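Local coordinates for protein alcohol dehydrogenase, zinc-containing (Streptococcus pneumoniae serotype 2, PDB 5YLN) that probably catalyses the NAD+-dependent oxidation of alcohols, as a zinc-containing alcohol dehydrogenase that binds zinc at two sites in each chain, at residues Val21-Ile26 with Ala125-Val130; Phe324-Ile329 with Asn351-Ala356. All coordinates share one frame; numbering follows the deposited sequence.

Contact 1: Val21-Ile26 with Ala125-Val130; sequences VDKPVI and AEYLRV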
ATOM      1  N   VAL A  21      25.723 -23.831 -26.845  1.00 39.87           N
ATOM      2  CA  VAL A  21      26.285 -22.504 -26.640  1.00 42.56           C
ATOM      3  C   VAL A  21      27.652 -22.651 -25.973  1.00 42.54           C
ATOM      4  O   VAL A  21      28.038 -23.732 -25.528  1.00 44.65           O
ATOM      5  CB  VAL A  21      25.359 -21.602 -25.790  1.00 35.88           C
ATOM      6  CG1 VAL A  21      24.022 -21.406 -26.506  1.00 35.95           C
ATOM      7  CG2 VAL A  21      25.142 -22.220 -24.422  1.00 35.22           C
ATOM      8  N   ASP A  22      28.384 -21.535 -25.910  1.00 45.79           N
ATOM      9  CA  ASP A  22      29.630 -21.483 -25.150  1.00 53.41           C
ATOM     10  C   ASP A  22      29.379 -21.741 -23.671  1.00 44.98           C
ATOM     11  O   ASP A  22      28.379 -21.300 -23.106  1.00 37.46           O
ATOM     12  CB  ASP A  22      30.308 -20.111 -25.286  1.00 63.68           C
ATOM     13  CG  ASP A  22      30.431 -19.652 -26.719  1.00 73.44           C
ATOM     14  OD1 ASP A  22      29.414 -19.161 -27.255  1.00 79.85           O
ATOM     15  OD2 ASP A  22      31.537 -19.770 -27.300  1.00 66.86           O
ATOM     16  N   LYS A  23      30.302 -22.448 -23.049  1.00 45.26           N
ATOM     17  CA  LYS A  23      30.301 -22.577 -21.592  1.00 44.01           C
ATOM     18  C   LYS A  23      30.698 -21.226 -20.996  1.00 40.48           C
ATOM     19  O   LYS A  23      31.609 -20.579 -21.519  1.00 46.18           O
ATOM     20  CB  LYS A  23      31.273 -23.701 -21.186  1.00 45.75           C
ATOM     21  CG  LYS A  23      31.445 -23.875 -19.681  1.00 53.84           C
ATOM     22  CD  LYS A  23      32.314 -25.067 -19.300  1.00 54.53           C
ATOM     23  CE  LYS A  23      32.507 -25.098 -17.770  1.00 62.75           C
ATOM     24  NZ  LYS A  23      33.114 -26.364 -17.257  1.00 66.68           N
ATOM     25  N   PRO A  24      30.013 -20.727 -19.962  1.00 37.25           N
ATOM     26  CA  PRO A  24      30.383 -19.414 -19.421  1.00 38.53           C
ATOM     27  C   PRO A  24      31.726 -19.480 -18.709  1.00 35.62           C
ATOM     28  O   PRO A  24      32.194 -20.542 -18.289  1.00 38.67           O
ATOM     29  CB  PRO A  24      29.242 -19.075 -18.457  1.00 40.23           C
ATOM     30  CG  PRO A  24      28.703 -20.377 -18.036  1.00 44.15           C
ATOM     31  CD  PRO A  24      28.890 -21.315 -19.212  1.00 33.42           C
ATOM     32  N   VAL A  25      32.373 -18.321 -18.620  1.00 35.66           N
ATOM     33  CA  VAL A  25      33.630 -18.186 -17.905  1.00 38.11           C
ATOM     34  C   VAL A  25      33.545 -17.014 -16.940  1.00 39.70           C
ATOM     35  O   VAL A  25      32.630 -16.187 -16.999  1.00 41.79           O
ATOM     36  CB  VAL A  25      34.824 -17.991 -18.852  1.00 38.01           C
ATOM     37  CG1 VAL A  25      34.969 -19.205 -19.770  1.00 37.43           C
ATOM     38  CG2 VAL A  25      34.660 -16.688 -19.631  1.00 39.48           C
ATOM     39  N   ILE A  26      34.539 -16.951 -16.052  1.00 40.08           N
ATOM     40  CA  ILE A  26      34.629 -15.873 -15.075  1.00 41.68           C
ATOM     41  C   ILE A  26      34.883 -14.562 -15.809  1.00 38.85           C
ATOM     42  O   ILE A  26      35.877 -14.413 -16.529  1.00 34.33           O
ATOM     43  CB  ILE A  26      35.734 -16.155 -14.046  1.00 42.42           C
ATOM     44  CG1 ILE A  26      35.405 -17.396 -13.211  1.00 32.48           C
ATOM     45  CG2 ILE A  26      35.920 -14.929 -13.111  1.00 32.32           C
ATOM     46  CD1 ILE A  26      34.214 -17.187 -12.262  1.00 32.33           C
ATOM     47  N   ALA A 125      20.480 -24.701 -18.309  1.00 40.51           N
ATOM     48  CA  ALA A 125      21.721 -25.012 -19.002  1.00 37.97           C
ATOM     49  C   ALA A 125      22.584 -25.836 -18.060  1.00 38.04           C
ATOM     50  O   ALA A 125      22.248 -26.021 -16.886  1.00 35.75           O
ATOM     51  CB  ALA A 125      22.460 -23.742 -19.426  1.00 34.83           C
ATOM     52  N   GLU A 126      23.736 -26.280 -18.577  1.00 33.05           N
ATOM     53  CA  GLU A 126      24.635 -27.109 -17.778  1.00 33.12           C
ATOM     54  C   GLU A 126      25.406 -26.291 -16.748  1.00 39.24           C
ATOM     55  O   GLU A 126      25.602 -26.743 -15.613  1.00 32.32           O
ATOM     56  CB  GLU A 126      25.632 -27.843 -18.668  1.00 33.94           C
ATOM     57  CG  GLU A 126      25.050 -28.944 -19.530  1.00 34.72           C
ATOM     58  CD  GLU A 126      26.120 -29.589 -20.425  1.00 35.39           C
ATOM     59  OE1 GLU A 126      27.065 -30.183 -19.869  1.00 43.45           O
ATOM     60  OE2 GLU A 126      26.028 -29.469 -21.670  1.00 38.49           O
ATOM     61  N   TYR A 127      25.902 -25.119 -17.147  1.00 33.35           N
ATOM     62  CA  TYR A 127      26.701 -24.259 -16.290  1.00 32.21           C
ATOM     63  C   TYR A 127      26.120 -22.857 -16.323  1.00 31.75           C
ATOM     64  O   TYR A 127      25.475 -22.450 -17.295  1.00 44.41           O
ATOM     65  CB  TYR A 127      28.186 -24.225 -16.711  1.00 32.77           C
ATOM     66  CG  TYR A 127      28.870 -25.581 -16.696  1.00 37.10           C
ATOM     67  CD1 TYR A 127      28.858 -26.413 -17.824  1.00 37.88           C
ATOM     68  CD2 TYR A 127      29.522 -26.035 -15.561  1.00 40.41           C
ATOM     69  CE1 TYR A 127      29.488 -27.658 -17.799  1.00 40.77           C
ATOM     70  CE2 TYR A 127      30.156 -27.282 -15.530  1.00 35.62           C
ATOM     71  CZ  TYR A 127      30.132 -28.083 -16.638  1.00 43.13           C
ATOM     72  OH  TYR A 127      30.760 -29.305 -16.556  1.00 50.58           O
ATOM     73  N   LEU A 128      26.384 -22.112 -15.254  1.00 32.16           N
ATOM     74  CA  LEU A 128      25.820 -20.789 -15.047  1.00 30.73           C
ATOM     75  C   LEU A 128      26.904 -19.854 -14.531  1.00 42.51           C
ATOM     76  O   LEU A 128      27.580 -20.173 -13.551  1.00 30.46           O
ATOM     77  CB  LEU A 128      24.655 -20.864 -14.054  1.00 30.09           C
ATOM     78  CG  LEU A 128      24.104 -19.548 -13.498  1.00 34.44           C
ATOM     79  CD1 LEU A 128      23.323 -18.813 -14.585  1.00 32.63           C
ATOM     80  CD2 LEU A 128      23.235 -19.822 -12.278  1.00 28.94           C
ATOM     81  N   ARG A 129      27.063 -18.700 -15.169  1.00 38.97           N
ATOM     82  CA  ARG A 129      27.838 -17.630 -14.565  1.00 38.20           C
ATOM     83  C   ARG A 129      26.967 -16.927 -13.532  1.00 38.63           C
ATOM     84  O   ARG A 129      25.855 -16.481 -13.843  1.00 31.17           O
ATOM     85  CB  ARG A 129      28.337 -16.632 -15.607  1.00 32.37           C
ATOM     86  CG  ARG A 129      28.757 -15.324 -14.951  1.00 38.49           C
ATOM     87  CD  ARG A 129      29.364 -14.328 -15.905  1.00 40.35           C
ATOM     88  NE  ARG A 129      29.741 -13.133 -15.151  1.00 38.95           N
ATOM     89  CZ  ARG A 129      29.048 -11.999 -15.145  1.00 42.11           C
ATOM     90  NH1 ARG A 129      27.943 -11.889 -15.883  1.00 30.42           N
ATOM     91  NH2 ARG A 129      29.453 -10.977 -14.395  1.00 36.67           N
ATOM     92  N   VAL A 130      27.460 -16.836 -12.303  1.00 29.41           N
ATOM     93  CA  VAL A 130      26.721 -16.214 -11.211  1.00 32.77           C
ATOM     94  C   VAL A 130      27.443 -14.927 -10.814  1.00 31.09           C
ATOM     95  O   VAL A 130      28.510 -14.988 -10.191  1.00 37.92           O
ATOM     96  CB  VAL A 130      26.603 -17.163 -10.018  1.00 36.21           C
ATOM     97  CG1 VAL A 130      25.846 -16.490  -8.889  1.00 29.05           C
ATOM     98  CG2 VAL A 130      25.957 -18.446 -10.458  1.00 33.65           C
TER

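Contact 2: Phe324-Ile329 with Asn351-Ala356; sequences FKLSEI and NDISEA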
ATOM      1  N   PHE A 324      11.977 -34.336 -14.959  1.00 42.81           N
ATOM      2  CA  PHE A 324      12.522 -34.479 -16.304  1.00 37.79           C
ATOM      3  C   PHE A 324      14.039 -34.354 -16.265  1.00 35.84           C
ATOM      4  O   PHE A 324      14.628 -33.779 -15.341  1.00 40.76           O
ATOM      5  CB  PHE A 324      11.977 -33.432 -17.304  1.00 39.06           C
ATOM      6  CG  PHE A 324      10.477 -33.416 -17.429  1.00 39.76           C
ATOM      7  CD1 PHE A 324       9.709 -32.644 -16.565  1.00 35.21           C
ATOM      8  CD2 PHE A 324       9.829 -34.156 -18.424  1.00 40.32           C
ATOM      9  CE1 PHE A 324       8.329 -32.615 -16.675  1.00 34.25           C
ATOM     10  CE2 PHE A 324       8.434 -34.132 -18.542  1.00 34.69           C
ATOM     11  CZ  PHE A 324       7.690 -33.353 -17.649  1.00 34.07           C
ATOM     12  N   LYS A 325      14.654 -34.882 -17.313  1.00 38.58           N
ATOM     13  CA  LYS A 325      16.064 -34.707 -17.598  1.00 38.24           C
ATOM     14  C   LYS A 325      16.250 -33.410 -18.366  1.00 35.57           C
ATOM     15  O   LYS A 325      15.371 -32.988 -19.124  1.00 38.67           O
ATOM     16  CB  LYS A 325      16.603 -35.894 -18.414  1.00 43.03           C
ATOM     17  CG  LYS A 325      16.630 -37.236 -17.661  1.00 46.97           C
ATOM     18  CD  LYS A 325      17.168 -38.386 -18.531  1.00 47.83           C
ATOM     19  CE  LYS A 325      17.106 -39.719 -17.761  1.00 52.29           C
ATOM     20  NZ  LYS A 325      17.420 -40.944 -18.591  1.00 52.99           N
ATOM     21  N   LEU A 326      17.410 -32.778 -18.164  1.00 37.92           N
ATOM     22  CA  LEU A 326      17.719 -31.541 -18.883  1.00 41.47           C
ATOM     23  C   LEU A 326      17.617 -31.738 -20.395  1.00 36.16           C
ATOM     24  O   LEU A 326      17.063 -30.888 -21.103  1.00 41.08           O
ATOM     25  CB  LEU A 326      19.108 -31.026 -18.471  1.00 37.00           C
ATOM     26  CG  LEU A 326      19.727 -29.787 -19.137  1.00 40.13           C
ATOM     27  CD1 LEU A 326      18.737 -28.619 -19.224  1.00 39.78           C
ATOM     28  CD2 LEU A 326      20.996 -29.355 -18.384  1.00 38.09           C
ATOM     29  N   SER A 327      18.112 -32.867 -20.906  1.00 35.39           N
ATOM     30  CA  SER A 327      18.033 -33.118 -22.342  1.00 46.16           C
ATOM     31  C   SER A 327      16.597 -33.271 -22.815  1.00 47.38           C
ATOM     32  O   SER A 327      16.343 -33.219 -24.022  1.00 43.33           O
ATOM     33  CB  SER A 327      18.823 -34.368 -22.702  1.00 36.89           C
ATOM     34  OG  SER A 327      18.403 -35.438 -21.886  1.00 36.86           O
ATOM     35  N   GLU A 328      15.655 -33.470 -21.897  1.00 48.54           N
ATOM     36  CA  GLU A 328      14.245 -33.528 -22.248  1.00 49.86           C
ATOM     37  C   GLU A 328      13.512 -32.262 -21.804  1.00 44.45           C
ATOM     38  O   GLU A 328      12.312 -32.301 -21.526  1.00 41.44           O
ATOM     39  CB  GLU A 328      13.596 -34.778 -21.651  1.00 55.33           C
ATOM     40  CG  GLU A 328      14.252 -36.114 -22.063  1.00 65.73           C
ATOM     41  CD  GLU A 328      13.964 -36.535 -23.521  1.00 79.34           C
ATOM     42  OE1 GLU A 328      13.276 -35.781 -24.245  1.00 83.07           O
ATOM     43  OE2 GLU A 328      14.423 -37.626 -23.947  1.00 77.32           O
ATOM     44  N   ILE A 329      14.222 -31.131 -21.742  1.00 35.62           N
ATOM     45  CA  ILE A 329      13.610 -29.894 -21.268  1.00 39.91           C
ATOM     46  C   ILE A 329      12.435 -29.467 -22.151  1.00 41.30           C
ATOM     47  O   ILE A 329      11.459 -28.901 -21.645  1.00 40.60           O
ATOM     48  CB  ILE A 329      14.674 -28.788 -21.156  1.00 38.38           C
ATOM     49  CG1 ILE A 329      14.063 -27.546 -20.532  1.00 33.24           C
ATOM     50  CG2 ILE A 329      15.266 -28.483 -22.535  1.00 37.78           C
ATOM     51  CD1 ILE A 329      15.012 -26.746 -19.660  1.00 35.65           C
ATOM     52  N   ASN A 351      20.093 -32.255 -14.323  1.00 35.03           N
ATOM     53  CA  ASN A 351      21.182 -32.197 -15.299  1.00 37.11           C
ATOM     54  C   ASN A 351      21.756 -33.602 -15.487  1.00 43.87           C
ATOM     55  O   ASN A 351      22.612 -34.055 -14.721  1.00 39.64           O
ATOM     56  CB  ASN A 351      22.256 -31.211 -14.853  1.00 35.74           C
ATOM     57  CG  ASN A 351      23.395 -31.075 -15.863  1.00 33.31           C
ATOM     58  OD1 ASN A 351      23.471 -31.825 -16.851  1.00 33.99           O
ATOM     59  ND2 ASN A 351      24.284 -30.131 -15.618  1.00 33.07           N
ATOM     60  N   ASP A 352      21.293 -34.286 -16.528  1.00 37.68           N
ATOM     61  CA  ASP A 352      21.769 -35.613 -16.883  1.00 35.14           C
ATOM     62  C   ASP A 352      22.917 -35.565 -17.880  1.00 48.04           C
ATOM     63  O   ASP A 352      23.321 -36.614 -18.383  1.00 36.47           O
ATOM     64  CB  ASP A 352      20.623 -36.453 -17.469  1.00 41.75           C
ATOM     65  CG  ASP A 352      20.057 -35.856 -18.767  1.00 41.13           C
ATOM     66  OD1 ASP A 352      20.061 -34.609 -18.886  1.00 42.08           O
ATOM     67  OD2 ASP A 352      19.606 -36.624 -19.662  1.00 45.52           O
ATOM     68  N   ILE A 353      23.446 -34.382 -18.184  1.00 48.94           N
ATOM     69  CA  ILE A 353      24.430 -34.213 -19.249  1.00 45.24           C
ATOM     70  C   ILE A 353      25.830 -34.012 -18.693  1.00 41.76           C
ATOM     71  O   ILE A 353      26.781 -34.623 -19.179  1.00 44.34           O
ATOM     72  CB  ILE A 353      24.025 -33.043 -20.180  1.00 47.48           C
ATOM     73  CG1 ILE A 353      22.663 -33.313 -20.837  1.00 46.02           C
ATOM     74  CG2 ILE A 353      25.101 -32.815 -21.264  1.00 39.26           C
ATOM     75  CD1 ILE A 353      22.110 -32.159 -21.667  1.00 36.98           C
ATOM     76  N   SER A 354      25.973 -33.180 -17.666  1.00 36.42           N
ATOM     77  CA  SER A 354      27.291 -32.757 -17.222  1.00 40.21           C
ATOM     78  C   SER A 354      27.993 -33.847 -16.411  1.00 47.33           C
ATOM     79  O   SER A 354      27.363 -34.611 -15.675  1.00 51.06           O
ATOM     80  CB  SER A 354      27.184 -31.484 -16.385  1.00 41.49           C
ATOM     81  OG  SER A 354      26.564 -30.418 -17.096  1.00 46.86           O
ATOM     82  N   GLU A 355      29.316 -33.905 -16.556  1.00 46.36           N
ATOM     83  CA  GLU A 355      30.187 -34.668 -15.676  1.00 55.20           C
ATOM     84  C   GLU A 355      30.886 -33.732 -14.692  1.00 62.65           C
ATOM     85  O   GLU A 355      31.119 -32.557 -14.989  1.00 68.84           O
ATOM     86  CB  GLU A 355      31.232 -35.443 -16.475  1.00 54.82           C
ATOM     87  CG  GLU A 355      30.975 -36.936 -16.547  1.00 65.00           C
ATOM     88  CD  GLU A 355      31.900 -37.619 -17.533  1.00 80.27           C
ATOM     89  OE1 GLU A 355      32.271 -36.973 -18.541  1.00 80.74           O
ATOM     90  OE2 GLU A 355      32.258 -38.795 -17.300  1.00 88.35           O
ATOM     91  N   ALA A 356      31.226 -34.268 -13.521  1.00 62.96           N
ATOM     92  CA  ALA A 356      31.886 -33.488 -12.465  1.00 59.97           C
ATOM     93  C   ALA A 356      33.211 -32.867 -12.916  1.00 62.97           C
ATOM     94  O   ALA A 356      33.977 -33.477 -13.667  1.00 60.46           O
ATOM     95  CB  ALA A 356      32.117 -34.354 -11.243  1.00 52.21           C
TER

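Contact 1: Val21-Ile26 with Ala125-Val130
Lys-23 lays its side chain across one face of the Tyr-127 ring. The chain is fully extended, with CG anti to the backbone N (chi1 176°), and this carries it to a place over the middle of the ring. CG and CD of Lys-23 pass above the CD1 side of the ring. CE of Lys-23 then sits over the ring centre, a CH-pi contact 3.6 Å from the centroid of Tyr-127 and 4° off the ring normal. The ammonium group continues toward the hydroxyl end. NZ of Lys-23 lies 3.7 Å from the Tyr-127 centroid, 21° off the normal, which makes a cation-pi interaction. Its nearest ring atoms are CZ and CE2, with NZ of Lys-23 to CZ of Tyr-127 at 3.5 Å.

The apolar part is centred on Pro-24. Its ring points at the strand 127-129 and fits between Tyr-127 and Arg-129, the two residues that face it. CD of Pro-24 meets CB of Tyr-127 at 3.9 Å. CB of Pro-24 also meets CB of Arg-129. CG of Pro-24 rests on the backbone, 3.7 Å from N of Arg-129. Leu-128, between them, turns its side chain away.

Arg-129 adds its aliphatic stem, with CD of Arg-129 3.9 Å from the carbonyl O of Val-25. Its guanidinium group is engaged by a salt bridge to Glu-111. Tyr-127 also packs on Arg-35 of strand 33-39, while backbone bonds from Glu-126 and Leu-128 tie the 125-130 segment to that strand.

The segment that follows strand 15-22 is thus laid on the catalytic-domain sheet mainly through side chains. The contact rests on a cation over an aromatic face and on proline packing, so the lysine charge is probably stabilised by the ring's pi electrons at the protein surface.

Contact 2: Phe324-Ile329 with Asn351-Ala356
Asp-352 meets Ser-327 through its carboxylate. At 2.8 Å, OG of Ser-327 donates to OD2 of Asp-352, which accepts on its syn lone pair. N of Ser-327 gives OD1 of Asp-352 a weak bond at 3.3 Å. OD2 is gripped firmly and OD1 only weakly, which probably restrains the carboxylate. Asp-352 has CG between its backbone N and carbonyl carbon (chi1 62°), which turns the carboxylate to the 3-10 turn.

Lys-325 touches Asp-352 with its carbons, CD of Lys-325 lying 3.2 Å from OD2 of Asp-352. Its ammonium group makes no contact but may add longer-range attraction.

Apolar packing centres on Leu-326, which is buried. CG of Leu-326 is 4.2 Å from CD1 of Ile-353, and CD2 lies beside the Asn-351 amide.

OD1 of Asn-351 accepts from N of Ile-353 at 2.9 Å, an Asx turn, and from N of Ser-354, the wider Asx motif. ND2 of Asn-351 donates to OG of Ser-354 and to O of Ile-36 in strand 33-39.

The contact lies at the ends of the parallel strands 322-325 and 347-350 and joins the turn before helix 329-337 to the C-terminal tail. Ile-353 packs on Phe-18 of strand 15-22.

Overall arrangement
Contact 1 and contact 2 lie near each other in the fold, with their centres 14 Å apart. Both segments of contact 1 precede both segments of contact 2 along the chain. Both contacts reach the mixed sheet in which strand 33-39 pairs with both 127-129 and 347-350. They also meet directly: OE1 of Glu-126 is 2.8 Å from OG of Ser-354, a probable hydrogen bond, and the Glu-126 carboxylate packs on Ile-353. The C-terminal tail thereby reaches the N-terminal half of the chain. Together the contacts join the 4-12/15-22 hairpin, the sheet holding strand 33-39 and the chain's last residues, apart from the six-stranded parallel Rossmann-type sheet.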